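Local atomic coordinates of beta-d-glucoside glucohydrolase (PDB entry 3ZZ1), a protein that probably hydrolyses terminal, non-reducing beta-D-glucosyl residues, releasing beta-D-glucose, as a secreted family 3 beta-glucosidase of cellulose degradation. Residues His361-Pro366 with Cys373-Leu378. Sequence-based numbering, arbitrary orientation.
Sequences HARNSP and CDDGAL
The carbonyl oxygen of D375 is gripped by two donors: the backbone N of H361 at 3.2 Å and a bound water whose oxygen lies 2.6 Å from D375 O. The N-H of H361 arrives in the carbonyl plane on a lone pair, with an N-H...O angle of 161°, and it makes the direct backbone-to-backbone bond between the segments. The same water accepts from A362 N and donates to A377 O, tying one amide of 361-366 to two carbonyls of 373-378. A377 O also receives a weak bond from H361 ND1, 3.1 Å away but bent to 127°. With CG anti to the backbone N (chi1 -180°), the imidazole of H361 is carried alongside 373-378, CD2 lying 3.2 Å from C373 O and ND1 facing A377 O. L378 CD1 lies over one face of the imidazole, 4.1 Å from the ring centroid, a CH-pi contact offset toward the rim. At the other end of the contact, C373 SG stands 3.6 Å from H361 N, and its disulfide to C368 closes the small loop 368-373. R363 NH2 and D375 OD2 are 4.4 Å apart, beyond a salt bridge; both groups instead bond to N360, whose OD1 takes the arginine and whose N serves the aspartate. Y389 meets the H361 ring at a steep incline, and F392 touches A362 and A377. Together the water, the backbone bond and the histidine join two parts of the long loop between strand 348-352 and helix 395-404, in the C-terminal alpha/beta domain of a family 3 glycoside hydrolase.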
loop_
_atom_site.group_PDB
_atom_site.type_symbol
_atom_site.label_atom_id
_atom_site.label_comp_id
_atom_site.label_asym_id
_atom_site.label_seq_id
_atom_site.Cartn_x
_atom_site.Cartn_y
_atom_site.Cartn_z
ATOM N N HIS A 361 1.212 5.396 -21.821
ATOM C CA HIS A 361 1.451 4.968 -20.445
ATOM C C HIS A 361 2.478 3.832 -20.380
ATOM O O HIS A 361 3.458 3.908 -19.634
ATOM C CB HIS A 361 0.138 4.537 -19.787
ATOM C CG HIS A 361 0.297 4.090 -18.369
ATOM N ND1 HIS A 361 0.412 2.763 -18.016
ATOM C CD2 HIS A 361 0.382 4.796 -17.218
ATOM C CE1 HIS A 361 0.556 2.672 -16.708
ATOM N NE2 HIS A 361 0.539 3.890 -16.200
ATOM N N ALA A 362 2.252 2.794 -21.183
ATOM C CA ALA A 362 3.139 1.633 -21.240
ATOM C C ALA A 362 4.508 1.951 -21.853
ATOM O O ALA A 362 5.506 1.316 -21.504
ATOM C CB ALA A 362 2.466 0.506 -22.008
ATOM N N ARG A 363 4.542 2.943 -22.745
ATOM C CA ARG A 363 5.733 3.270 -23.547
ATOM C C ARG A 363 6.799 4.159 -22.879
ATOM O O ARG A 363 7.889 4.342 -23.442
ATOM C CB ARG A 363 5.319 3.881 -24.896
ATOM C CG ARG A 363 4.741 2.873 -25.885
ATOM C CD ARG A 363 4.561 3.463 -27.288
ATOM N NE ARG A 363 3.466 4.430 -27.360
ATOM C CZ ARG A 363 2.335 4.258 -28.046
ATOM N NH1 ARG A 363 2.126 3.151 -28.745
ATOM N NH2 ARG A 363 1.405 5.210 -28.030
ATOM N N ASN A 364 6.508 4.691 -21.690
ATOM C CA ASN A 364 7.370 5.713 -21.061
ATOM C C ASN A 364 7.496 6.958 -21.954
ATOM O O ASN A 364 8.601 7.443 -22.231
ATOM C CB ASN A 364 8.765 5.159 -20.706
ATOM C CG ASN A 364 8.708 3.850 -19.922
ATOM O OD1 ASN A 364 7.801 3.625 -19.119
ATOM N ND2 ASN A 364 9.691 2.982 -20.155
ATOM N N SER A 365 6.349 7.453 -22.412
ATOM C CA SER A 365 6.288 8.541 -23.387
ATOM C C SER A 365 6.587 9.904 -22.764
ATOM O O SER A 365 6.298 10.120 -21.587
ATOM C CB SER A 365 4.909 8.553 -24.053
ATOM O OG SER A 365 4.693 9.734 -24.808
ATOM N N PRO A 366 7.180 10.826 -23.551
ATOM C CA PRO A 366 7.338 12.232 -23.145
ATOM C C PRO A 366 6.008 12.902 -22.772
ATOM O O PRO A 366 6.004 13.917 -22.073
ATOM C CB PRO A 366 7.915 12.891 -24.398
ATOM C CG PRO A 366 8.658 11.798 -25.084
ATOM C CD PRO A 366 7.873 10.539 -24.823
ATOM N N CYS A 373 -0.632 9.869 -17.158
ATOM C CA CYS A 373 -1.574 9.640 -18.255
ATOM C C CYS A 373 -2.216 8.265 -18.126
ATOM O O CYS A 373 -1.620 7.329 -17.575
ATOM C CB CYS A 373 -0.907 9.791 -19.633
ATOM S SG CYS A 373 0.073 8.369 -20.197
ATOM N N ASP A 374 -3.447 8.170 -18.615
ATOM C CA ASP A 374 -4.146 6.903 -18.737
ATOM C C ASP A 374 -4.364 6.645 -20.226
ATOM O O ASP A 374 -5.484 6.714 -20.731
ATOM C CB ASP A 374 -5.474 6.939 -17.970
ATOM C CG ASP A 374 -6.178 5.593 -17.949
ATOM O OD1 ASP A 374 -5.531 4.563 -18.234
ATOM O OD2 ASP A 374 -7.387 5.563 -17.648
ATOM N N ASP A 375 -3.272 6.370 -20.929
ATOM C CA ASP A 375 -3.328 6.182 -22.375
ATOM C C ASP A 375 -2.923 4.760 -22.741
ATOM O O ASP A 375 -1.768 4.370 -22.574
ATOM C CB ASP A 375 -2.438 7.201 -23.086
ATOM C CG ASP A 375 -2.589 7.152 -24.594
ATOM O OD1 ASP A 375 -3.660 7.550 -25.108
ATOM O OD2 ASP A 375 -1.631 6.714 -25.261
ATOM N N GLY A 376 -3.884 3.994 -23.243
ATOM C CA GLY A 376 -3.675 2.579 -23.488
ATOM C C GLY A 376 -3.680 1.836 -22.166
ATOM O O GLY A 376 -4.153 2.366 -21.158
ATOM N N ALA A 377 -3.140 0.620 -22.166
ATOM C CA ALA A 377 -3.132 -0.221 -20.972
ATOM C C ALA A 377 -2.533 0.504 -19.765
ATOM O O ALA A 377 -1.498 1.180 -19.878
ATOM C CB ALA A 377 -2.401 -1.523 -21.239
ATOM N N LEU A 378 -3.214 0.350 -18.628
ATOM C CA LEU A 378 -2.850 0.964 -17.353
ATOM C C LEU A 378 -2.201 -0.052 -16.405
ATOM O O LEU A 378 -2.718 -1.152 -16.217
ATOM C CB LEU A 378 -4.108 1.555 -16.697
ATOM C CG LEU A 378 -3.957 2.316 -15.375
ATOM C CD1 LEU A 378 -3.241 3.654 -15.570
ATOM C CD2 LEU A 378 -5.314 2.524 -14.739
HETATM O O HOH W 1 -0.301 2.212 -22.226
#